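Local structure of succinyl-CoA ligase (ADP-forming) subunit alpha (Methanosaeta concilii, 6HXI) at residues E220-P223 with A224-M227; M241-Q244 with A245-K249; R501-L504 with L505-Y508; L519-A522 with L523-E527. The protein belongs to the CoA-ligase family, carries a citrate synthase-type C-terminal domain in the same chain, and binds coenzyme A. One frame throughout, in Å; residues are numbered along the deposited sequence.

In the fold
The contacts follow one another along the chain in two distant pairs. Contacts 1 and 2 belong to the CoA-ligase family region: contact 1 is the turn from helix 212-221 into strand 227-233, and contact 2 lies on helix 239-247, which carries the chain on towards strand 255-260. Their centres are about 17 Å apart. Contacts 3 and 4, with centres about 14 Å apart, sit on successive helices 500-512 and 517-530 in the citrate synthase-like region and touch where I506 packs on L519 and L523. Between contacts 1 and 3 the centres are about 94 Å apart, on opposite sides of the chain's centre, consistent with two separate modules in one long polypeptide.

Contact 1 (E220-P223 with A224-M227); sequences ERNP and AIKM
K226 swings its ammonium group back onto the carbonyl of P223, and NZ lies 2.8 Å from P223 O. The C=O...N angle is 158°, with the nitrogen tilted off the carbonyl plane. K226 reaches it because its chain is bent at chi2 (-74°) and runs straight from there on, folding back toward the turn. Inside the bend, N222 and P223 make an Asx-Pro turn. N222 OD1 accepts the backbone N-H of A224 at 3.2 Å, two residues on, and the donor stands above the plane of the side-chain amide, away from the lone-pair directions. The same oxygen, N222 OD1, lies 3.4 Å from A224 CB. The chain is also closed as a beta turn over 222-225, though only by a weak bond: I225 N is 3.4 Å from N222 O. With CG of N222 anti to its backbone N (chi1 -161°), the amide is set across the end of I225, the two side chains meeting at about a right angle with N222 ND2 3.8 Å from I225 CD1. N222 O and I225 O, two acceptors, come within 3.3 Å of each other; K253 NZ bonds to both, and its positive charge probably offsets their mutual repulsion. The turn leads from the end of helix 212-221 into strand 227-233, which pairs with strand 172-176, while Y197 of strand 196-201 packs against N222, A224 and I225.

Contact 2 (M241-Q244 with A245-K249); sequences MIIQ and ALKEK
Q244 turns CG anti to its backbone N (chi1 -162°), while E248, one helical turn later, holds CG beside its own N (chi1 -75°), and these two settings bring the carboxylate of E248 against the side-chain methylene of Q244 on the outer face of helix 239-247. This is the helix of a beta-alpha-beta unit, running between strands 227-233 and 255-260, and the contact covers its last turns; E248 is already the first residue to leave helical backbone angles. The two polar groups do not bond to each other. E248 OE2 sits 3.4 Å from Q244 CG, the planes of the amide and carboxylate are only 22° apart, and the meeting is one of oxygen against methylene at the exposed surface. The backbone does the tying: E248 N donates to Q244 O at 2.9 Å. The bonds before it follow the ordinary i to i+4 pattern, L246 N to I242 O being the shortest at 2.8 Å.

On another side of the helix I243 and K247 run side by side, pointing the same way. I243 is buried against F294 and A297 of helix 287-297, and K247 also touches A297. A245, which touches L213 of helix 212-221 and I251, keeps its methyl against the preceding turn, A245 CB lying 3.4 Å from M241 O. The lysine chain is extended until its final bond, where it bends; this curls the ammonium group back over the isoleucine branch, placing K247 NZ 3.4 Å from I243 CG2.

Contact 3 (R501-L504 with L505-Y508); sequences RVQL and LISY
S507 offers two donors to the carbonyl of Q503: S507 N lies 2.8 Å from Q503 O, and the hydroxyl S507 OG lies 2.7 Å from Q503 O. They come from opposite faces of the carbonyl plane, so one oxygen is gripped from both sides. The hydroxyl gets there because chi1 of 53° puts OG between the backbone N and the carbonyl carbon, from where it can bend back to the preceding turn.

The other carbonyls are met less evenly. I506 N gives V502 O a nearly straight bond, 2.9 Å with an N-H...O angle of 172°, and Y508 N reaches L504 O at 3.2 Å. The bond from L505 N to R501 O is weak, and L505 CG lies close to R501 O, at 3.3 Å. All of this is regular alpha helix, part of helix 500-512 in the mainly helical citrate synthase-type domain. The buried flank is apolar: V502 and I506 lie side by side with V502 CG1 3.9 Å from I506 CD1, covered by V540 and C543 of helix 540-555. On the exposed flank NE2 of Q503 comes within 4.0 Å of I506 CG2.

Other polar atoms find partners beyond the segment: Y508 OH bonds to Y400 O, and the Y508 backbone O takes a bond from N512 ND2. The side chain of R501 comes within about 4 Å of an acetate ion, probably from the crystallisation liquor.

Contact 4 (L519-A522 with L523-E527); sequences LNYA and LQVEE
Y521 and V525 meet one turn apart, with CE2 of the Y521 ring 3.7 Å from V525 CG2. The tyrosine CG stands anti to its backbone N (chi1 -176°), and V525 at chi1 170° leaves CG2 beside its own N, the branch nearer the ring; the two side chains cross obliquely. A second apolar pair sits on another flank: L519, with CG also anti to N, brings CD1 to 4.1 Å from CG of L523, whose side chain leans back over L519 O. Q524 sends its extended chain alongside N520 O, with Q524 CG 3.6 Å from that oxygen.

The main chain is ordinary helix: L523 N bonds to L519 O at 2.9 Å and V525 N to Y521 O at 3.0 Å, while Q524 N bonds to N520 O and more weakly to Y521 O. Around it, F461 and F474 cover V525, whose side chain lies about 7 Å from coenzyme A, and I546 touches A522.

Y521 OH bonds to L469 O and E526 OE2 to L538 N, both beyond the segment. The contact is thus apolar between side chains and polar along the backbone, and the hydroxyl of buried Y521 is satisfied by tying helix 517-530 to a neighbouring stretch of chain.

Contact 1 (E220-P223 with A224-M227)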
loop_
_atom_site.group_PDB
_atom_site.type_symbol
_atom_site.label_atom_id
_atom_site.label_comp_id
_atom_site.label_asym_id
_atom_site.label_seq_id
_atom_site.Cartn_x
_atom_site.Cartn_y
_atom_site.Cartn_z
ATOM N N GLU B 220 -51.647 6.454 -46.245
ATOM C CA GLU B 220 -52.936 6.409 -46.946
ATOM C C GLU B 220 -54.035 5.758 -46.105
ATOM O O GLU B 220 -55.218 6.097 -46.267
ATOM C CB GLU B 220 -52.802 5.657 -48.271
ATOM C CG GLU B 220 -53.089 6.518 -49.491
ATOM C CD GLU B 220 -54.539 6.892 -49.758
ATOM O OE1 GLU B 220 -55.368 5.985 -50.001
ATOM O OE2 GLU B 220 -54.827 8.109 -49.808
ATOM N N ARG B 221 -53.643 4.808 -45.227
ATOM C CA ARG B 221 -54.540 4.086 -44.330
ATOM C C ARG B 221 -54.756 4.846 -43.016
ATOM O O ARG B 221 -55.840 4.736 -42.430
ATOM C CB ARG B 221 -54.009 2.677 -44.039
ATOM C CG ARG B 221 -54.105 1.695 -45.218
ATOM C CD ARG B 221 -53.711 0.278 -44.803
ATOM N NE ARG B 221 -52.304 0.181 -44.377
ATOM C CZ ARG B 221 -51.777 -0.859 -43.736
ATOM N NH1 ARG B 221 -52.528 -1.908 -43.427
ATOM N NH2 ARG B 221 -50.496 -0.854 -43.394
ATOM N N ASN B 222 -53.739 5.616 -42.557
ATOM C CA ASN B 222 -53.801 6.389 -41.316
ATOM C C ASN B 222 -54.794 7.557 -41.388
ATOM O O ASN B 222 -54.594 8.472 -42.183
ATOM C CB ASN B 222 -52.399 6.873 -40.883
ATOM C CG ASN B 222 -52.275 7.271 -39.420
ATOM O OD1 ASN B 222 -53.251 7.598 -38.723
ATOM N ND2 ASN B 222 -51.046 7.290 -38.925
ATOM N N PRO B 223 -55.855 7.553 -40.542
ATOM C CA PRO B 223 -56.834 8.668 -40.569
ATOM C C PRO B 223 -56.278 10.025 -40.130
ATOM O O PRO B 223 -56.757 11.050 -40.601
ATOM C CB PRO B 223 -57.950 8.205 -39.621
ATOM C CG PRO B 223 -57.695 6.755 -39.361
ATOM C CD PRO B 223 -56.231 6.533 -39.543
ATOM N N ALA B 224 -55.276 10.029 -39.248
ATOM C CA ALA B 224 -54.623 11.235 -38.720
ATOM C C ALA B 224 -53.906 12.082 -39.794
ATOM O O ALA B 224 -53.843 13.312 -39.667
ATOM C CB ALA B 224 -53.648 10.842 -37.635
ATOM N N ILE B 225 -53.381 11.400 -40.848
ATOM C CA ILE B 225 -52.674 11.964 -42.002
ATOM C C ILE B 225 -53.688 12.330 -43.103
ATOM O O ILE B 225 -54.466 11.474 -43.543
ATOM C CB ILE B 225 -51.570 10.982 -42.506
ATOM C CG1 ILE B 225 -50.409 10.895 -41.487
ATOM C CG2 ILE B 225 -51.053 11.357 -43.923
ATOM C CD1 ILE B 225 -49.542 9.634 -41.540
ATOM N N LYS B 226 -53.656 13.603 -43.548
ATOM C CA LYS B 226 -54.521 14.143 -44.607
ATOM C C LYS B 226 -53.671 14.571 -45.828
ATOM O O LYS B 226 -54.207 14.873 -46.889
ATOM C CB LYS B 226 -55.311 15.365 -44.081
ATOM C CG LYS B 226 -55.816 15.265 -42.641
ATOM C CD LYS B 226 -56.996 14.320 -42.473
ATOM C CE LYS B 226 -57.507 14.317 -41.059
ATOM N NZ LYS B 226 -58.507 13.245 -40.861
ATOM N N MET B 227 -52.343 14.592 -45.669
ATOM C CA MET B 227 -51.425 15.070 -46.695
ATOM C C MET B 227 -50.184 14.182 -46.783
ATOM O O MET B 227 -49.615 13.830 -45.744
ATOM C CB MET B 227 -51.004 16.472 -46.254
ATOM C CG MET B 227 -50.808 17.435 -47.344
ATOM S SD MET B 227 -50.300 18.984 -46.575
ATOM C CE MET B 227 -48.942 19.357 -47.582
#

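Contact 2 (M241-Q244 with A245-K249)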
loop_
_atom_site.group_PDB
_atom_site.type_symbol
_atom_site.label_atom_id
_atom_site.label_comp_id
_atom_site.label_asym_id
_atom_site.label_seq_id
_atom_site.Cartn_x
_atom_site.Cartn_y
_atom_site.Cartn_z
ATOM N N MET B 241 -43.037 3.053 -58.388
ATOM C CA MET B 241 -43.994 2.240 -57.630
ATOM C C MET B 241 -45.107 3.174 -57.160
ATOM O O MET B 241 -46.280 2.791 -57.176
ATOM C CB MET B 241 -43.340 1.552 -56.416
ATOM C CG MET B 241 -42.389 0.426 -56.778
ATOM S SD MET B 241 -41.270 -0.025 -55.416
ATOM C CE MET B 241 -42.435 -0.890 -54.320
ATOM N N ILE B 242 -44.721 4.418 -56.789
ATOM C CA ILE B 242 -45.610 5.477 -56.301
ATOM C C ILE B 242 -46.495 5.965 -57.419
ATOM O O ILE B 242 -47.711 5.996 -57.248
ATOM C CB ILE B 242 -44.832 6.636 -55.604
ATOM C CG1 ILE B 242 -43.915 6.099 -54.456
ATOM C CG2 ILE B 242 -45.786 7.732 -55.090
ATOM C CD1 ILE B 242 -42.661 6.896 -54.258
ATOM N N ILE B 243 -45.893 6.320 -58.563
ATOM C CA ILE B 243 -46.586 6.810 -59.768
ATOM C C ILE B 243 -47.621 5.781 -60.255
ATOM O O ILE B 243 -48.734 6.170 -60.624
ATOM C CB ILE B 243 -45.529 7.215 -60.848
ATOM C CG1 ILE B 243 -44.717 8.459 -60.387
ATOM C CG2 ILE B 243 -46.134 7.413 -62.247
ATOM C CD1 ILE B 243 -43.258 8.506 -60.896
ATOM N N GLN B 244 -47.277 4.473 -60.195
ATOM C CA GLN B 244 -48.199 3.400 -60.589
ATOM C C GLN B 244 -49.343 3.277 -59.591
ATOM O O GLN B 244 -50.481 3.060 -60.008
ATOM C CB GLN B 244 -47.481 2.056 -60.760
ATOM C CG GLN B 244 -48.310 1.053 -61.573
ATOM C CD GLN B 244 -47.470 0.027 -62.284
ATOM O OE1 GLN B 244 -46.839 -0.843 -61.665
ATOM N NE2 GLN B 244 -47.476 0.091 -63.610
ATOM N N ALA B 245 -49.048 3.453 -58.279
ATOM C CA ALA B 245 -50.062 3.405 -57.227
ATOM C C ALA B 245 -50.994 4.620 -57.306
ATOM O O ALA B 245 -52.192 4.492 -57.061
ATOM C CB ALA B 245 -49.401 3.318 -55.870
ATOM N N LEU B 246 -50.437 5.776 -57.697
ATOM C CA LEU B 246 -51.118 7.049 -57.906
ATOM C C LEU B 246 -52.061 6.908 -59.126
ATOM O O LEU B 246 -53.192 7.409 -59.092
ATOM C CB LEU B 246 -50.025 8.104 -58.181
ATOM C CG LEU B 246 -50.163 9.528 -57.642
ATOM C CD1 LEU B 246 -50.530 9.560 -56.191
ATOM C CD2 LEU B 246 -48.865 10.273 -57.817
ATOM N N LYS B 247 -51.605 6.192 -60.183
ATOM C CA LYS B 247 -52.377 5.932 -61.396
ATOM C C LYS B 247 -53.522 4.938 -61.150
ATOM O O LYS B 247 -54.613 5.128 -61.685
ATOM C CB LYS B 247 -51.463 5.435 -62.528
ATOM C CG LYS B 247 -50.776 6.553 -63.302
ATOM C CD LYS B 247 -49.696 6.033 -64.246
ATOM C CE LYS B 247 -49.276 7.057 -65.276
ATOM N NZ LYS B 247 -48.441 8.147 -64.702
ATOM N N GLU B 248 -53.276 3.896 -60.332
ATOM C CA GLU B 248 -54.234 2.838 -59.959
ATOM C C GLU B 248 -55.209 3.272 -58.833
ATOM O O GLU B 248 -55.913 2.424 -58.271
ATOM C CB GLU B 248 -53.470 1.559 -59.538
ATOM C CG GLU B 248 -52.874 0.787 -60.708
ATOM C CD GLU B 248 -51.659 -0.080 -60.423
ATOM O OE1 GLU B 248 -51.168 -0.079 -59.270
ATOM O OE2 GLU B 248 -51.180 -0.745 -61.372
ATOM N N LYS B 249 -55.231 4.588 -58.496
ATOM C CA LYS B 249 -56.058 5.217 -57.453
ATOM C C LYS B 249 -55.852 4.592 -56.045
ATOM O O LYS B 249 -56.767 4.619 -55.220
ATOM C CB LYS B 249 -57.546 5.248 -57.863
ATOM C CG LYS B 249 -57.886 6.281 -58.929
ATOM C CD LYS B 249 -59.405 6.343 -59.163
ATOM C CE LYS B 249 -59.777 7.202 -60.339
ATOM N NZ LYS B 249 -61.199 7.008 -60.748
#

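Contact 3 (R501-L504 with L505-Y508)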
loop_
_atom_site.group_PDB
_atom_site.type_symbol
_atom_site.label_atom_id
_atom_site.label_comp_id
_atom_site.label_asym_id
_atom_site.label_seq_id
_atom_site.Cartn_x
_atom_site.Cartn_y
_atom_site.Cartn_z
ATOM N N ARG B 501 30.130 0.395 -2.611
ATOM C CA ARG B 501 29.005 1.262 -2.980
ATOM C C ARG B 501 29.350 2.730 -2.729
ATOM O O ARG B 501 29.048 3.575 -3.575
ATOM C CB ARG B 501 27.731 0.891 -2.210
ATOM C CG ARG B 501 27.254 -0.554 -2.363
ATOM C CD ARG B 501 25.817 -0.760 -1.869
ATOM N NE ARG B 501 25.698 -0.910 -0.411
ATOM C CZ ARG B 501 24.560 -0.739 0.266
ATOM N NH1 ARG B 501 23.440 -0.404 -0.370
ATOM N NH2 ARG B 501 24.541 -0.867 1.586
ATOM N N VAL B 502 30.018 3.015 -1.587
ATOM C CA VAL B 502 30.463 4.334 -1.118
ATOM C C VAL B 502 31.560 4.820 -1.983
ATOM O O VAL B 502 31.547 5.977 -2.393
ATOM C CB VAL B 502 30.920 4.298 0.378
ATOM C CG1 VAL B 502 31.644 5.575 0.798
ATOM C CG2 VAL B 502 29.767 3.999 1.320
ATOM N N GLN B 503 32.552 3.974 -2.223
ATOM C CA GLN B 503 33.727 4.377 -2.973
ATOM C C GLN B 503 33.398 4.695 -4.412
ATOM O O GLN B 503 33.915 5.675 -4.934
ATOM C CB GLN B 503 34.871 3.359 -2.837
ATOM C CG GLN B 503 36.287 3.944 -3.044
ATOM C CD GLN B 503 36.564 5.273 -2.358
ATOM O OE1 GLN B 503 36.694 5.371 -1.119
ATOM N NE2 GLN B 503 36.680 6.326 -3.169
ATOM N N LEU B 504 32.481 3.924 -5.015
ATOM C CA LEU B 504 31.995 4.168 -6.375
ATOM C C LEU B 504 31.334 5.566 -6.473
ATOM O O LEU B 504 31.634 6.305 -7.397
ATOM C CB LEU B 504 31.012 3.060 -6.799
ATOM C CG LEU B 504 31.687 1.731 -7.198
ATOM C CD1 LEU B 504 30.858 0.501 -6.730
ATOM C CD2 LEU B 504 31.980 1.691 -8.698
ATOM N N LEU B 505 30.519 5.938 -5.465
ATOM C CA LEU B 505 29.812 7.229 -5.369
ATOM C C LEU B 505 30.745 8.387 -5.134
ATOM O O LEU B 505 30.680 9.386 -5.845
ATOM C CB LEU B 505 28.718 7.184 -4.297
ATOM C CG LEU B 505 27.488 6.361 -4.581
ATOM C CD1 LEU B 505 26.716 6.101 -3.324
ATOM C CD2 LEU B 505 26.584 7.020 -5.628
ATOM N N ILE B 506 31.644 8.249 -4.177
ATOM C CA ILE B 506 32.640 9.270 -3.884
ATOM C C ILE B 506 33.638 9.459 -5.032
ATOM O O ILE B 506 34.011 10.616 -5.318
ATOM C CB ILE B 506 33.360 8.946 -2.557
ATOM C CG1 ILE B 506 32.444 9.215 -1.347
ATOM C CG2 ILE B 506 34.706 9.688 -2.473
ATOM C CD1 ILE B 506 33.190 9.089 0.069
ATOM N N SER B 507 34.122 8.360 -5.651
ATOM C CA SER B 507 35.111 8.521 -6.735
ATOM C C SER B 507 34.487 9.291 -7.931
ATOM O O SER B 507 35.061 10.264 -8.418
ATOM C CB SER B 507 35.772 7.194 -7.124
ATOM O OG SER B 507 34.836 6.172 -7.427
ATOM N N TYR B 508 33.255 8.953 -8.273
ATOM C CA TYR B 508 32.518 9.677 -9.306
ATOM C C TYR B 508 32.354 11.202 -8.999
ATOM O O TYR B 508 32.564 12.015 -9.888
ATOM C CB TYR B 508 31.160 8.986 -9.579
ATOM C CG TYR B 508 30.369 9.656 -10.685
ATOM C CD1 TYR B 508 30.569 9.304 -12.018
ATOM C CD2 TYR B 508 29.545 10.747 -10.418
ATOM C CE1 TYR B 508 29.943 9.997 -13.053
ATOM C CE2 TYR B 508 28.901 11.441 -11.447
ATOM C CZ TYR B 508 29.076 11.038 -12.757
ATOM O OH TYR B 508 28.463 11.713 -13.771
#

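Contact 4 (L519-A522 with L523-E527)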
loop_
_atom_site.group_PDB
_atom_site.type_symbol
_atom_site.label_atom_id
_atom_site.label_comp_id
_atom_site.label_asym_id
_atom_site.label_seq_id
_atom_site.Cartn_x
_atom_site.Cartn_y
_atom_site.Cartn_z
ATOM N N LEU B 519 30.834 17.290 0.776
ATOM C CA LEU B 519 31.594 16.047 0.829
ATOM C C LEU B 519 32.935 16.258 1.545
ATOM O O LEU B 519 33.296 15.436 2.389
ATOM C CB LEU B 519 31.759 15.371 -0.536
ATOM C CG LEU B 519 32.686 14.139 -0.558
ATOM C CD1 LEU B 519 32.027 12.922 0.116
ATOM C CD2 LEU B 519 33.101 13.807 -1.971
ATOM N N ASN B 520 33.613 17.397 1.293
ATOM C CA ASN B 520 34.882 17.688 1.957
ATOM C C ASN B 520 34.696 17.831 3.476
ATOM O O ASN B 520 35.498 17.299 4.245
ATOM C CB ASN B 520 35.615 18.878 1.322
ATOM C CG ASN B 520 36.026 18.695 -0.135
ATOM O OD1 ASN B 520 36.302 17.585 -0.632
ATOM N ND2 ASN B 520 36.093 19.806 -0.855
ATOM N N TYR B 521 33.596 18.470 3.904
ATOM C CA TYR B 521 33.227 18.587 5.318
ATOM C C TYR B 521 32.936 17.174 5.861
ATOM O O TYR B 521 33.451 16.790 6.912
ATOM C CB TYR B 521 31.973 19.495 5.441
ATOM C CG TYR B 521 31.539 19.784 6.871
ATOM C CD1 TYR B 521 32.061 20.869 7.576
ATOM C CD2 TYR B 521 30.600 18.981 7.515
ATOM C CE1 TYR B 521 31.671 21.138 8.884
ATOM C CE2 TYR B 521 30.203 19.240 8.830
ATOM C CZ TYR B 521 30.753 20.312 9.514
ATOM O OH TYR B 521 30.384 20.564 10.813
ATOM N N ALA B 522 32.136 16.390 5.115
ATOM C CA ALA B 522 31.755 15.041 5.540
ATOM C C ALA B 522 32.948 14.155 5.804
ATOM O O ALA B 522 32.930 13.428 6.805
ATOM C CB ALA B 522 30.815 14.394 4.544
ATOM N N LEU B 523 33.983 14.236 4.926
ATOM C CA LEU B 523 35.227 13.482 5.043
ATOM C C LEU B 523 36.057 13.950 6.245
ATOM O O LEU B 523 36.788 13.138 6.773
ATOM C CB LEU B 523 36.077 13.489 3.730
ATOM C CG LEU B 523 35.439 12.840 2.472
ATOM C CD1 LEU B 523 36.271 13.099 1.253
ATOM C CD2 LEU B 523 35.234 11.344 2.647
ATOM N N GLN B 524 35.948 15.235 6.675
ATOM C CA GLN B 524 36.609 15.760 7.879
ATOM C C GLN B 524 35.927 15.159 9.106
ATOM O O GLN B 524 36.621 14.798 10.048
ATOM C CB GLN B 524 36.548 17.305 7.954
ATOM C CG GLN B 524 37.542 18.031 7.059
ATOM C CD GLN B 524 37.398 19.541 7.182
ATOM O OE1 GLN B 524 36.484 20.169 6.616
ATOM N NE2 GLN B 524 38.296 20.171 7.928
ATOM N N VAL B 525 34.558 15.080 9.106
ATOM C CA VAL B 525 33.745 14.462 10.177
ATOM C C VAL B 525 34.117 12.959 10.308
ATOM O O VAL B 525 34.286 12.460 11.439
ATOM C CB VAL B 525 32.217 14.636 9.963
ATOM C CG1 VAL B 525 31.424 13.785 10.951
ATOM C CG2 VAL B 525 31.801 16.103 10.041
ATOM N N GLU B 526 34.242 12.257 9.139
ATOM C CA GLU B 526 34.614 10.842 9.051
ATOM C C GLU B 526 36.005 10.543 9.651
ATOM O O GLU B 526 36.182 9.496 10.278
ATOM C CB GLU B 526 34.514 10.363 7.603
ATOM C CG GLU B 526 34.600 8.854 7.413
ATOM C CD GLU B 526 35.046 8.445 6.022
ATOM O OE1 GLU B 526 35.859 9.178 5.412
ATOM O OE2 GLU B 526 34.565 7.397 5.535
ATOM N N GLU B 527 36.980 11.459 9.485
ATOM C CA GLU B 527 38.324 11.292 10.047
ATOM C C GLU B 527 38.239 11.257 11.550
ATOM O O GLU B 527 38.898 10.427 12.173
ATOM C CB GLU B 527 39.282 12.395 9.590
ATOM C CG GLU B 527 39.784 12.186 8.178
ATOM C CD GLU B 527 40.830 13.196 7.755
ATOM O OE1 GLU B 527 40.461 14.240 7.170
ATOM O OE2 GLU B 527 42.029 12.929 8.002
#